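Local coordinates for MFP2b (PDB 2BJR), which enhances polymerisation of the major sperm protein in the amoeboid motility of Ascaris sperm and carries a bound zinc ion, at residues A[35-46]-A[112-120]; A[187-195]-A[359-367]. One frame throughout, in Å; residues are numbered along the deposited sequence.

Contact 1 of 2, residues A[35-46]-A[112-120]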
ATOM      1  N   VAL A  35       5.732   6.482   5.855  1.00 14.50           N
ATOM      2  CA  VAL A  35       6.261   7.377   6.866  1.00 15.00           C
ATOM      3  C   VAL A  35       7.754   7.573   6.607  1.00 15.78           C
ATOM      4  O   VAL A  35       8.544   6.602   6.600  1.00 16.15           O
ATOM      5  CB  VAL A  35       5.998   6.836   8.325  1.00 14.39           C
ATOM      6  CG1 VAL A  35       6.446   7.851   9.326  1.00 17.11           C
ATOM      7  CG2 VAL A  35       4.521   6.547   8.515  1.00 16.42           C
ATOM      8  N   ALA A  36       8.155   8.838   6.480  1.00 16.28           N
ATOM      9  CA  ALA A  36       9.518   9.194   6.110  1.00 15.61           C
ATOM     10  C   ALA A  36      10.081  10.269   6.994  1.00 15.29           C
ATOM     11  O   ALA A  36       9.365  10.990   7.688  1.00 15.90           O
ATOM     12  CB  ALA A  36       9.616   9.615   4.677  1.00 16.60           C
ATOM     13  N   LEU A  37      11.398  10.307   6.989  1.00 16.49           N
ATOM     14  CA  LEU A  37      12.186  11.164   7.894  1.00 16.66           C
ATOM     15  C   LEU A  37      13.389  11.764   7.176  1.00 16.79           C
ATOM     16  O   LEU A  37      14.112  11.095   6.433  1.00 16.36           O
ATOM     17  CB  LEU A  37      12.660  10.341   9.106  1.00 17.29           C
ATOM     18  CG  LEU A  37      13.653  11.022  10.079  1.00 17.47           C
ATOM     19  CD1 LEU A  37      12.993  12.209  10.827  1.00 18.77           C
ATOM     20  CD2 LEU A  37      14.155   9.937  11.045  1.00 21.22           C
ATOM     21  N   TRP A  38      13.633  13.047   7.442  1.00 18.71           N
ATOM     22  CA  TRP A  38      14.794  13.756   6.885  1.00 19.64           C
ATOM     23  C   TRP A  38      15.358  14.687   7.961  1.00 19.52           C
ATOM     24  O   TRP A  38      14.704  14.969   8.973  1.00 18.65           O
ATOM     25  CB  TRP A  38      14.327  14.550   5.659  1.00 20.45           C
ATOM     26  CG  TRP A  38      15.394  15.323   4.876  1.00 21.57           C
ATOM     27  CD1 TRP A  38      16.439  14.839   4.151  1.00 24.85           C
ATOM     28  CD2 TRP A  38      15.449  16.748   4.754  1.00 24.56           C
ATOM     29  NE1 TRP A  38      17.153  15.888   3.601  1.00 27.16           N
ATOM     30  CE2 TRP A  38      16.556  17.064   3.944  1.00 25.37           C
ATOM     31  CE3 TRP A  38      14.667  17.782   5.243  1.00 23.86           C
ATOM     32  CZ2 TRP A  38      16.907  18.382   3.628  1.00 26.20           C
ATOM     33  CZ3 TRP A  38      15.012  19.102   4.902  1.00 30.11           C
ATOM     34  CH2 TRP A  38      16.108  19.368   4.100  1.00 24.35           C
ATOM     35  N   TYR A  39      16.592  15.114   7.735  1.00 20.09           N
ATOM     36  CA  TYR A  39      17.294  15.993   8.680  1.00 21.46           C
ATOM     37  C   TYR A  39      17.867  17.161   7.928  1.00 22.03           C
ATOM     38  O   TYR A  39      18.347  17.014   6.801  1.00 22.74           O
ATOM     39  CB  TYR A  39      18.447  15.270   9.379  1.00 22.09           C
ATOM     40  CG  TYR A  39      18.007  14.270  10.386  1.00 20.73           C
ATOM     41  CD1 TYR A  39      17.624  13.023   9.979  1.00 22.46           C
ATOM     42  CD2 TYR A  39      18.024  14.536  11.726  1.00 21.55           C
ATOM     43  CE1 TYR A  39      17.260  12.084  10.875  1.00 23.76           C
ATOM     44  CE2 TYR A  39      17.663  13.597  12.636  1.00 24.73           C
ATOM     45  CZ  TYR A  39      17.247  12.372  12.197  1.00 21.88           C
ATOM     46  OH  TYR A  39      16.888  11.385  13.088  1.00 27.89           O
ATOM     47  N   LYS A  40      17.800  18.322   8.542  1.00 24.15           N
ATOM     48  CA  LYS A  40      18.465  19.497   8.032  1.00 25.40           C
ATOM     49  C   LYS A  40      19.219  20.105   9.205  1.00 25.53           C
ATOM     50  O   LYS A  40      18.598  20.472  10.186  1.00 24.35           O
ATOM     51  CB  LYS A  40      17.432  20.489   7.529  1.00 26.39           C
ATOM     52  CG  LYS A  40      18.016  21.782   6.983  1.00 31.23           C
ATOM     53  CD  LYS A  40      18.632  21.583   5.662  1.00 33.62           C
ATOM     54  CE  LYS A  40      19.147  22.883   5.071  1.00 37.26           C
ATOM     55  NZ  LYS A  40      19.660  22.574   3.716  1.00 40.33           N
ATOM     56  N   ASN A  41      20.553  20.142   9.106  1.00 27.31           N
ATOM     57  CA  ASN A  41      21.408  20.739  10.139  1.00 27.88           C
ATOM     58  C   ASN A  41      21.137  20.087  11.512  1.00 27.27           C
ATOM     59  O   ASN A  41      20.960  20.770  12.486  1.00 27.44           O
ATOM     60  CB  ASN A  41      21.159  22.267  10.196  1.00 29.13           C
ATOM     61  CG  ASN A  41      21.497  23.023   8.836  1.00 31.10           C
ATOM     62  OD1 ASN A  41      22.496  22.734   8.152  1.00 34.14           O
ATOM     63  ND2 ASN A  41      20.650  23.988   8.482  1.00 32.52           N
ATOM     64  N   GLY A  42      21.051  18.755  11.555  1.00 26.34           N
ATOM     65  CA  GLY A  42      20.814  18.003  12.775  1.00 25.33           C
ATOM     66  C   GLY A  42      19.381  18.015  13.277  1.00 24.86           C
ATOM     67  O   GLY A  42      19.114  17.421  14.321  1.00 25.04           O
ATOM     68  N   ARG A  43      18.450  18.691  12.591  1.00 22.72           N
ATOM     69  CA  ARG A  43      17.088  18.786  13.094  1.00 23.05           C
ATOM     70  C   ARG A  43      16.182  17.821  12.271  1.00 21.03           C
ATOM     71  O   ARG A  43      16.124  17.932  11.056  1.00 20.64           O
ATOM     72  CB  ARG A  43      16.579  20.225  12.967  1.00 25.63           C
ATOM     73  CG  ARG A  43      15.128  20.434  13.369  1.00 32.61           C
ATOM     74  CD  ARG A  43      14.633  21.913  13.432  1.00 41.58           C
ATOM     75  NE  ARG A  43      13.362  22.059  12.700  1.00 47.92           N
ATOM     76  CZ  ARG A  43      13.253  22.185  11.368  1.00 51.85           C
ATOM     77  NH1 ARG A  43      14.333  22.220  10.607  1.00 54.78           N
ATOM     78  NH2 ARG A  43      12.063  22.281  10.789  1.00 52.48           N
ATOM     79  N   PRO A  44      15.511  16.894  12.938  1.00 19.32           N
ATOM     80  CA  PRO A  44      14.646  15.922  12.252  1.00 19.17           C
ATOM     81  C   PRO A  44      13.322  16.563  11.854  1.00 17.93           C
ATOM     82  O   PRO A  44      12.749  17.363  12.599  1.00 18.13           O
ATOM     83  CB  PRO A  44      14.413  14.832  13.345  1.00 19.50           C
ATOM     84  CG  PRO A  44      14.526  15.564  14.655  1.00 18.74           C
ATOM     85  CD  PRO A  44      15.534  16.662  14.391  1.00 18.63           C
HETATM   86  N   MSE A  45      12.824  16.169  10.702  1.00 17.37           N
HETATM   87  CA  MSE A  45      11.440  16.415  10.395  1.00 18.09           C
HETATM   88  C   MSE A  45      10.813  15.270   9.615  1.00 17.51           C
HETATM   89  O   MSE A  45      11.457  14.713   8.760  1.00 17.80           O
HETATM   90  CB  MSE A  45      11.321  17.703   9.598  1.00 20.06           C
HETATM   91  CG  MSE A  45      12.024  17.669   8.353  1.00 22.03           C
HETATM   92 SE   MSE A  45      12.317  19.603   7.685  1.00 37.23          SE
HETATM   93  CE  MSE A  45      14.108  19.841   8.587  1.00 33.69           C
ATOM     94  N   HIS A  46       9.539  15.001   9.885  1.00 16.86           N
ATOM     95  CA  HIS A  46       8.860  13.908   9.175  1.00 15.94           C
ATOM     96  C   HIS A  46       8.151  14.387   7.905  1.00 16.72           C
ATOM     97  O   HIS A  46       7.852  15.581   7.774  1.00 16.63           O
ATOM     98  CB  HIS A  46       7.938  13.165  10.146  1.00 15.69           C
ATOM     99  CG  HIS A  46       8.686  12.432  11.197  1.00 18.01           C
ATOM    100  ND1 HIS A  46       8.853  12.941  12.456  1.00 18.01           N
ATOM    101  CD2 HIS A  46       9.298  11.222  11.190  1.00 18.15           C
ATOM    102  CE1 HIS A  46       9.584  12.100  13.175  1.00 20.50           C
ATOM    103  NE2 HIS A  46       9.857  11.041  12.437  1.00 19.25           N
ATOM    104  N   LEU A 112       5.460   7.757  18.966  1.00 21.41           N
ATOM    105  CA  LEU A 112       6.561   7.771  18.065  1.00 20.67           C
ATOM    106  C   LEU A 112       6.997   9.224  17.855  1.00 20.95           C
ATOM    107  O   LEU A 112       6.182  10.117  17.621  1.00 20.30           O
ATOM    108  CB  LEU A 112       6.207   7.140  16.764  1.00 20.89           C
ATOM    109  CG  LEU A 112       7.227   7.264  15.638  1.00 24.23           C
ATOM    110  CD1 LEU A 112       8.304   6.251  15.879  1.00 25.48           C
ATOM    111  CD2 LEU A 112       6.593   7.030  14.258  1.00 28.74           C
ATOM    112  N   ARG A 113       8.301   9.437  17.946  1.00 21.00           N
ATOM    113  CA  ARG A 113       8.850  10.777  17.711  1.00 22.20           C
ATOM    114  C   ARG A 113      10.321  10.697  17.360  1.00 21.23           C
ATOM    115  O   ARG A 113      10.990   9.699  17.683  1.00 20.66           O
ATOM    116  CB  ARG A 113       8.669  11.655  18.931  1.00 23.22           C
ATOM    117  CG  ARG A 113       9.476  11.170  20.120  1.00 25.45           C
ATOM    118  CD  ARG A 113       9.122  11.890  21.389  1.00 28.13           C
ATOM    119  NE  ARG A 113       9.508  13.303  21.302  1.00 30.85           N
ATOM    120  CZ  ARG A 113       9.221  14.202  22.215  1.00 32.20           C
ATOM    121  NH1 ARG A 113       8.514  13.852  23.283  1.00 35.61           N
ATOM    122  NH2 ARG A 113       9.606  15.464  22.067  1.00 34.38           N
ATOM    123  N   CYS A 114      10.810  11.736  16.692  1.00 21.00           N
ATOM    124  CA  CYS A 114      12.255  11.988  16.519  1.00 21.87           C
ATOM    125  C   CYS A 114      12.497  13.406  16.944  1.00 22.46           C
ATOM    126  O   CYS A 114      12.034  14.342  16.318  1.00 19.89           O
ATOM    127  CB  CYS A 114      12.721  11.752  15.091  1.00 21.32           C
ATOM    128  SG  CYS A 114      12.340  10.121  14.423  1.00 21.78           S
ATOM    129  N   GLY A 115      13.129  13.575  18.090  1.00 23.46           N
ATOM    130  CA  GLY A 115      13.303  14.912  18.636  1.00 24.02           C
ATOM    131  C   GLY A 115      11.950  15.547  18.862  1.00 23.05           C
ATOM    132  O   GLY A 115      11.046  14.964  19.468  1.00 24.65           O
ATOM    133  N   ASP A 116      11.737  16.711  18.307  1.00 22.72           N
ATOM    134  CA  ASP A 116      10.461  17.374  18.521  1.00 22.82           C
ATOM    135  C   ASP A 116       9.450  17.103  17.378  1.00 22.28           C
ATOM    136  O   ASP A 116       8.379  17.647  17.402  1.00 24.09           O
ATOM    137  CB  ASP A 116      10.651  18.884  18.648  1.00 25.63           C
ATOM    138  CG  ASP A 116      11.132  19.321  20.048  1.00 28.30           C
ATOM    139  OD1 ASP A 116      10.885  18.641  21.059  1.00 33.42           O
ATOM    140  OD2 ASP A 116      11.695  20.408  20.193  1.00 34.68           O
ATOM    141  N   SER A 117       9.796  16.249  16.428  1.00 20.57           N
ATOM    142  CA  SER A 117       8.933  16.026  15.270  1.00 18.83           C
ATOM    143  C   SER A 117       8.234  14.687  15.441  1.00 18.44           C
ATOM    144  O   SER A 117       8.858  13.686  15.845  1.00 17.19           O
ATOM    145  CB  SER A 117       9.740  16.059  14.011  1.00 19.27           C
ATOM    146  OG  SER A 117       9.028  15.573  12.880  1.00 20.22           O
ATOM    147  N   PHE A 118       6.946  14.662  15.121  1.00 17.98           N
ATOM    148  CA  PHE A 118       6.279  13.385  14.964  1.00 19.06           C
ATOM    149  C   PHE A 118       5.385  13.345  13.739  1.00 18.53           C
ATOM    150  O   PHE A 118       4.789  14.365  13.369  1.00 18.65           O
ATOM    151  CB  PHE A 118       5.492  13.010  16.158  1.00 20.02           C
ATOM    152  CG  PHE A 118       4.549  14.016  16.625  1.00 21.90           C
ATOM    153  CD1 PHE A 118       3.190  13.879  16.390  1.00 26.45           C
ATOM    154  CD2 PHE A 118       4.977  15.050  17.445  1.00 28.31           C
ATOM    155  CE1 PHE A 118       2.286  14.808  16.901  1.00 28.79           C
ATOM    156  CE2 PHE A 118       4.080  15.980  17.940  1.00 29.91           C
ATOM    157  CZ  PHE A 118       2.749  15.863  17.688  1.00 32.50           C
ATOM    158  N   PRO A 119       5.307  12.196  13.106  1.00 18.04           N
ATOM    159  CA  PRO A 119       4.388  12.057  11.966  1.00 18.13           C
ATOM    160  C   PRO A 119       2.949  12.332  12.336  1.00 17.26           C
ATOM    161  O   PRO A 119       2.511  11.974  13.454  1.00 17.24           O
ATOM    162  CB  PRO A 119       4.581  10.608  11.545  1.00 19.00           C
ATOM    163  CG  PRO A 119       5.935  10.239  12.063  1.00 19.44           C
ATOM    164  CD  PRO A 119       6.082  10.959  13.357  1.00 16.43           C
ATOM    165  N   ILE A 120       2.211  12.963  11.421  1.00 16.00           N
ATOM    166  CA  ILE A 120       0.792  13.209  11.592  1.00 16.38           C
ATOM    167  C   ILE A 120       0.092  13.019  10.239  1.00 15.99           C
ATOM    168  O   ILE A 120       0.540  13.537   9.204  1.00 16.09           O
ATOM    169  CB  ILE A 120       0.534  14.558  12.260  1.00 17.47           C
ATOM    170  CG1 ILE A 120      -0.932  14.723  12.618  1.00 19.07           C
ATOM    171  CG2 ILE A 120       1.039  15.729  11.437  1.00 15.63           C
ATOM    172  CD1 ILE A 120      -1.158  15.915  13.583  1.00 22.28           C
TER

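Contact 2 of 2, residues A[187-195]-A[359-367]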
ATOM      1  N   ILE A 187     -13.008  -8.887  17.795  1.00 41.51           N
ATOM      2  CA  ILE A 187     -12.301  -8.166  16.728  1.00 39.75           C
ATOM      3  C   ILE A 187     -13.285  -7.540  15.741  1.00 37.61           C
ATOM      4  O   ILE A 187     -14.411  -8.023  15.548  1.00 36.11           O
ATOM      5  CB  ILE A 187     -11.328  -9.102  15.949  1.00 40.41           C
ATOM      6  CG1 ILE A 187     -12.070 -10.244  15.224  1.00 39.77           C
ATOM      7  CG2 ILE A 187     -10.221  -9.650  16.851  1.00 41.42           C
ATOM      8  CD1 ILE A 187     -11.260 -10.812  14.050  1.00 39.05           C
ATOM      9  N   VAL A 188     -12.870  -6.442  15.135  1.00 35.20           N
ATOM     10  CA  VAL A 188     -13.522  -5.964  13.939  1.00 34.02           C
ATOM     11  C   VAL A 188     -12.853  -6.724  12.807  1.00 31.39           C
ATOM     12  O   VAL A 188     -11.620  -6.771  12.743  1.00 31.50           O
ATOM     13  CB  VAL A 188     -13.323  -4.434  13.756  1.00 35.18           C
ATOM     14  CG1 VAL A 188     -14.069  -3.940  12.520  1.00 36.86           C
ATOM     15  CG2 VAL A 188     -13.792  -3.650  15.036  1.00 37.60           C
ATOM     16  N   ARG A 189     -13.622  -7.354  11.923  1.00 27.91           N
ATOM     17  CA  ARG A 189     -12.996  -7.994  10.765  1.00 26.44           C
ATOM     18  C   ARG A 189     -12.450  -6.942   9.778  1.00 24.62           C
ATOM     19  O   ARG A 189     -12.976  -5.829   9.655  1.00 23.53           O
ATOM     20  CB  ARG A 189     -13.948  -8.979  10.079  1.00 26.25           C
ATOM     21  CG  ARG A 189     -14.165 -10.244  10.908  1.00 27.05           C
ATOM     22  CD  ARG A 189     -15.029 -11.321  10.277  1.00 27.12           C
ATOM     23  NE  ARG A 189     -16.421 -10.908  10.132  1.00 30.71           N
ATOM     24  CZ  ARG A 189     -17.397 -11.686   9.620  1.00 32.27           C
ATOM     25  NH1 ARG A 189     -17.126 -12.932   9.220  1.00 32.62           N
ATOM     26  NH2 ARG A 189     -18.644 -11.227   9.541  1.00 31.44           N
ATOM     27  N   VAL A 190     -11.396  -7.344   9.078  1.00 23.77           N
ATOM     28  CA  VAL A 190     -10.643  -6.477   8.178  1.00 22.98           C
ATOM     29  C   VAL A 190     -11.463  -6.208   6.935  1.00 22.74           C
ATOM     30  O   VAL A 190     -11.979  -7.135   6.322  1.00 23.42           O
ATOM     31  CB  VAL A 190      -9.327  -7.153   7.753  1.00 23.61           C
ATOM     32  CG1 VAL A 190      -8.592  -6.280   6.776  1.00 24.00           C
ATOM     33  CG2 VAL A 190      -8.440  -7.483   8.969  1.00 23.14           C
ATOM     34  N   THR A 191     -11.583  -4.950   6.545  1.00 22.36           N
ATOM     35  CA  THR A 191     -12.305  -4.605   5.310  1.00 22.56           C
ATOM     36  C   THR A 191     -11.452  -3.928   4.247  1.00 22.03           C
ATOM     37  O   THR A 191     -11.930  -3.646   3.150  1.00 21.93           O
ATOM     38  CB  THR A 191     -13.497  -3.722   5.656  1.00 23.32           C
ATOM     39  OG1 THR A 191     -13.050  -2.589   6.413  1.00 24.44           O
ATOM     40  CG2 THR A 191     -14.483  -4.467   6.547  1.00 24.39           C
ATOM     41  N   LEU A 192     -10.188  -3.663   4.564  1.00 21.31           N
ATOM     42  CA  LEU A 192      -9.247  -3.172   3.571  1.00 21.39           C
ATOM     43  C   LEU A 192      -8.472  -4.310   2.915  1.00 19.02           C
ATOM     44  O   LEU A 192      -8.058  -5.215   3.572  1.00 18.96           O
ATOM     45  CB  LEU A 192      -8.256  -2.246   4.246  1.00 23.01           C
ATOM     46  CG  LEU A 192      -8.952  -1.077   4.949  1.00 27.76           C
ATOM     47  CD1 LEU A 192      -7.882  -0.069   5.363  1.00 30.74           C
ATOM     48  CD2 LEU A 192     -10.013  -0.369   4.122  1.00 32.69           C
ATOM     49  N   ASN A 193      -8.291  -4.256   1.616  1.00 17.59           N
ATOM     50  CA  ASN A 193      -7.443  -5.219   0.914  1.00 17.11           C
ATOM     51  C   ASN A 193      -6.069  -5.161   1.525  1.00 16.91           C
ATOM     52  O   ASN A 193      -5.548  -4.070   1.810  1.00 16.66           O
ATOM     53  CB  ASN A 193      -7.328  -4.861  -0.560  1.00 17.11           C
ATOM     54  CG  ASN A 193      -8.653  -4.923  -1.296  1.00 18.61           C
ATOM     55  OD1 ASN A 193      -9.080  -3.931  -1.913  1.00 21.35           O
ATOM     56  ND2 ASN A 193      -9.300  -6.103  -1.261  1.00 13.72           N
ATOM     57  N   GLU A 194      -5.478  -6.308   1.717  1.00 15.57           N
ATOM     58  CA  GLU A 194      -4.168  -6.443   2.329  1.00 16.52           C
ATOM     59  C   GLU A 194      -3.096  -6.458   1.224  1.00 16.58           C
ATOM     60  O   GLU A 194      -3.071  -7.356   0.387  1.00 15.88           O
ATOM     61  CB  GLU A 194      -4.113  -7.723   3.155  1.00 16.85           C
ATOM     62  CG  GLU A 194      -2.798  -7.915   3.893  1.00 21.08           C
ATOM     63  CD  GLU A 194      -2.698  -7.115   5.174  1.00 26.66           C
ATOM     64  OE1 GLU A 194      -3.668  -6.422   5.540  1.00 27.61           O
ATOM     65  OE2 GLU A 194      -1.641  -7.220   5.828  1.00 30.77           O
ATOM     66  N   TRP A 195      -2.233  -5.434   1.213  1.00 16.28           N
ATOM     67  CA  TRP A 195      -1.152  -5.321   0.232  1.00 16.82           C
ATOM     68  C   TRP A 195       0.207  -5.366   0.910  1.00 18.75           C
ATOM     69  O   TRP A 195       0.447  -4.599   1.829  1.00 20.18           O
ATOM     70  CB  TRP A 195      -1.298  -3.971  -0.505  1.00 16.92           C
ATOM     71  CG  TRP A 195      -2.515  -3.873  -1.410  1.00 15.93           C
ATOM     72  CD1 TRP A 195      -3.722  -3.296  -1.126  1.00 16.27           C
ATOM     73  CD2 TRP A 195      -2.590  -4.306  -2.739  1.00 16.95           C
ATOM     74  NE1 TRP A 195      -4.533  -3.321  -2.230  1.00 16.85           N
ATOM     75  CE2 TRP A 195      -3.866  -3.967  -3.230  1.00 17.41           C
ATOM     76  CE3 TRP A 195      -1.699  -4.971  -3.591  1.00 14.56           C
ATOM     77  CZ2 TRP A 195      -4.266  -4.250  -4.526  1.00 14.58           C
ATOM     78  CZ3 TRP A 195      -2.111  -5.267  -4.837  1.00 15.51           C
ATOM     79  CH2 TRP A 195      -3.378  -4.897  -5.308  1.00 16.18           C
ATOM     80  N   ARG A 359     -14.507  -8.698  -4.821  1.00 17.42           N
ATOM     81  CA  ARG A 359     -14.708  -9.112  -3.466  1.00 18.45           C
ATOM     82  C   ARG A 359     -16.134  -8.771  -3.018  1.00 19.74           C
ATOM     83  O   ARG A 359     -16.776  -7.871  -3.536  1.00 19.15           O
ATOM     84  CB  ARG A 359     -13.701  -8.450  -2.515  1.00 18.31           C
ATOM     85  CG  ARG A 359     -13.652  -6.971  -2.545  1.00 17.37           C
ATOM     86  CD  ARG A 359     -12.667  -6.396  -1.542  1.00 16.80           C
ATOM     87  NE  ARG A 359     -12.736  -4.959  -1.458  1.00 17.73           N
ATOM     88  CZ  ARG A 359     -12.324  -4.262  -0.414  1.00 19.84           C
ATOM     89  NH1 ARG A 359     -11.699  -4.857   0.613  1.00 19.26           N
ATOM     90  NH2 ARG A 359     -12.545  -2.973  -0.391  1.00 18.47           N
ATOM     91  N   LYS A 360     -16.579  -9.512  -2.015  1.00 21.46           N
ATOM     92  CA  LYS A 360     -17.943  -9.416  -1.496  1.00 22.02           C
ATOM     93  C   LYS A 360     -17.857  -9.404  -0.000  1.00 20.89           C
ATOM     94  O   LYS A 360     -17.264 -10.312   0.585  1.00 20.26           O
ATOM     95  CB  LYS A 360     -18.765 -10.646  -1.894  1.00 23.05           C
ATOM     96  CG  LYS A 360     -20.189 -10.638  -1.254  1.00 26.05           C
ATOM     97  CD  LYS A 360     -21.180 -11.542  -2.035  1.00 32.57           C
ATOM     98  CE  LYS A 360     -22.644 -11.425  -1.438  1.00 38.14           C
ATOM     99  NZ  LYS A 360     -23.735 -11.729  -2.444  1.00 41.85           N
ATOM    100  N   ALA A 361     -18.509  -8.432   0.601  1.00 20.51           N
ATOM    101  CA  ALA A 361     -18.531  -8.308   2.037  1.00 22.24           C
ATOM    102  C   ALA A 361     -19.266  -9.496   2.670  1.00 22.80           C
ATOM    103  O   ALA A 361     -20.313  -9.940   2.176  1.00 24.10           O
ATOM    104  CB  ALA A 361     -19.220  -7.060   2.443  1.00 22.21           C
ATOM    105  N   LYS A 362     -18.698  -9.963   3.761  1.00 22.75           N
ATOM    106  CA  LYS A 362     -19.346 -10.928   4.638  1.00 23.18           C
ATOM    107  C   LYS A 362     -20.470 -10.253   5.438  1.00 23.84           C
ATOM    108  O   LYS A 362     -20.484  -9.022   5.656  1.00 21.77           O
ATOM    109  CB  LYS A 362     -18.325 -11.531   5.597  1.00 23.46           C
ATOM    110  CG  LYS A 362     -17.373 -12.521   4.944  1.00 25.13           C
ATOM    111  CD  LYS A 362     -16.458 -13.221   5.970  1.00 25.37           C
ATOM    112  CE  LYS A 362     -15.402 -14.139   5.341  1.00 26.65           C
ATOM    113  NZ  LYS A 362     -15.985 -15.352   4.640  1.00 26.38           N
ATOM    114  N   PRO A 363     -21.436 -11.060   5.903  1.00 24.39           N
ATOM    115  CA  PRO A 363     -22.506 -10.504   6.742  1.00 24.47           C
ATOM    116  C   PRO A 363     -21.909  -9.759   7.943  1.00 24.34           C
ATOM    117  O   PRO A 363     -20.963 -10.235   8.568  1.00 23.16           O
ATOM    118  CB  PRO A 363     -23.283 -11.756   7.211  1.00 25.41           C
ATOM    119  CG  PRO A 363     -22.973 -12.822   6.193  1.00 26.05           C
ATOM    120  CD  PRO A 363     -21.559 -12.519   5.704  1.00 24.95           C
ATOM    121  N   GLY A 364     -22.451  -8.581   8.215  1.00 24.71           N
ATOM    122  CA  GLY A 364     -21.986  -7.701   9.269  1.00 25.62           C
ATOM    123  C   GLY A 364     -20.886  -6.723   8.894  1.00 26.00           C
ATOM    124  O   GLY A 364     -20.547  -5.844   9.696  1.00 26.84           O
ATOM    125  N   CYS A 365     -20.351  -6.874   7.685  1.00 25.19           N
ATOM    126  CA  CYS A 365     -19.226  -6.080   7.202  1.00 26.26           C
ATOM    127  C   CYS A 365     -19.617  -5.222   6.015  1.00 25.05           C
ATOM    128  O   CYS A 365     -20.551  -5.523   5.280  1.00 23.92           O
ATOM    129  CB  CYS A 365     -18.074  -7.018   6.807  1.00 26.22           C
ATOM    130  SG  CYS A 365     -17.592  -8.119   8.161  1.00 30.79           S
ATOM    131  N   THR A 366     -18.893  -4.113   5.858  1.00 25.05           N
ATOM    132  CA  THR A 366     -19.103  -3.202   4.786  1.00 24.46           C
ATOM    133  C   THR A 366     -17.750  -2.923   4.097  1.00 23.72           C
ATOM    134  O   THR A 366     -16.733  -2.629   4.763  1.00 21.33           O
ATOM    135  CB  THR A 366     -19.686  -1.920   5.354  1.00 26.27           C
ATOM    136  OG1 THR A 366     -21.007  -2.177   5.912  1.00 28.19           O
ATOM    137  CG2 THR A 366     -19.926  -0.931   4.237  1.00 28.04           C
ATOM    138  N   ILE A 367     -17.746  -3.028   2.780  1.00 23.62           N
ATOM    139  CA  ILE A 367     -16.567  -2.704   1.979  1.00 23.31           C
ATOM    140  C   ILE A 367     -16.924  -1.689   0.905  1.00 24.63           C
ATOM    141  O   ILE A 367     -18.082  -1.459   0.612  1.00 24.59           O
ATOM    142  CB  ILE A 367     -15.948  -3.953   1.340  1.00 22.23           C
ATOM    143  CG1 ILE A 367     -16.911  -4.555   0.302  1.00 22.40           C
ATOM    144  CG2 ILE A 367     -15.575  -4.960   2.449  1.00 22.80           C
ATOM    145  CD1 ILE A 367     -16.361  -5.652  -0.552  1.00 23.83           C
TER
HETATM  146  O   HOH W   1     -13.382  -1.468   2.127  1.00 27.72           O

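Contact 1 of 2, residues A[35-46]-A[112-120]
His46 and Ser117 meet where the hairpin of strands 34-40 and 43-52, closed by a type I' turn from Lys40 to Arg43, lies against the type II' turn from Cys114 to Ser117 and the strand 117-122 that follows, the outermost strand of a second antiparallel beta sheet. Strands 43-46 and 117-120 run in nearly the same direction, 6° apart, yet no backbone-to-backbone hydrogen bond links them; side chains make the join. Its tight part surrounds the imidazole of His46. Ser117 OG lies 2.7 Å from His46 ND1 in a hydrogen bond at the ring edge, where either atom could be the donor, and it also receives a weak bond from His46 N at 3.1 Å. The bond to ND1, with the proline over the face, would hold the ring's rotation. The serine reaches this place because OG lies anti to its own backbone N (chi1 167°). A proline suits position 119 because its rigid ring presents CD over the centre of one imidazole face, 3.6 Å from the centroid, as a CH-pi contact; Leu37 CD1 sits over the opposite face, toward the rim, and Trp11 meets the ring as well. Cys114 SG lies at the imidazole edge, 3.3 Å from His46 NE2, and Leu37 CD2 touches the same sulfur. Val35 CG1 packs on Pro119 CG at 3.7 Å in the buried interior. At the partly exposed margin Pro44 rests its ring on Cys114, CG 3.2 Å from Cys114 O and CB packed on Cys114 CB. The solvent side begins at Gly115, where a positive phi (60°) favours glycine and the lack of a side chain spares Pro44 CG from crowding. Arg113 braces this turn side-on, its NE and NH2 both bonding Gly115 O from within the guanidinium plane, NE at 2.9 Å.

Contact 2 of 2, residues A[187-195]-A[359-367]
The carbonyl oxygen of Thr191 is gripped twice: Arg359 NH1 donates to it at 2.8 Å, and a water donates to it at the same distance while accepting a weak bond from Arg359 NH2. The direct bond is bent, 143° at the hydrogen, with the donor well above the carbonyl plane. Arginine suits the place because its long chain, extended from CG to NE, carries two nitrogens to one acceptor, one directly and one through water. Asn193 lies over one face of the guanidinium, its OD1 3.6 Å from Arg359 CZ, with the amide and guanidinium planes 42° apart. The amide nitrogen is no partner for the arginine, since both are donors; Asn193 ND2 bonds the hydroxyl of Tyr284 instead. Ile367 CB lies across the opposite face, toward its rim. Farther along, Thr191 turns its methyl CG2 to Thr366 O at 3.4 Å, and its CB touches Ile367 CG2.

At the exposed end Arg189 leans over the type II turn from Lys362 to Cys365. A bend at chi3 (-67°) brings its guanidinium across the aliphatic part of Lys362, NH1 lying 3.3 Å from Lys362 CD, and beside Cys365 SG, 3.6 Å from NH2. Arg189 NH2 also comes within 2.7 Å of Pro363 O, though at an angle too poor for a hydrogen bond. Lysine is tolerable beneath an arginine here because its chain leads NZ away to salt bridges with Asp283 and Glu277. The segment 187-195 thus runs past the end of strand 355-361, where Arg359 also pairs with Asp368 and makes a cation-pi interaction with Phe282 of strand 282-288, which touches Asn193 and Ile367 too, before continuing into strand 194-199 alongside strand 268-274.

How the contacts relate
From the N terminus the chain first forms the beta sheet holding strands 34-40 and 43-52, and contact 1 closes a loop of 65 residues, the zinc ligand His86 among them, when strand 117-122, the edge of a four-stranded sheet, comes back against it. It therefore joins two beta sheets of the N-terminal cytosolic motility protein region. The chain then passes the cysteines of the zinc site, and contact 2 opens at 187-195. After a further 163 residues it closes near the C terminus, tying the lead-in to strand 194-199 to the end of strand 355-361 in another sheet. The two loops lie in series, neither nested nor crossed, with contact centres 34 Å apart and nearest atoms about 13 Å apart.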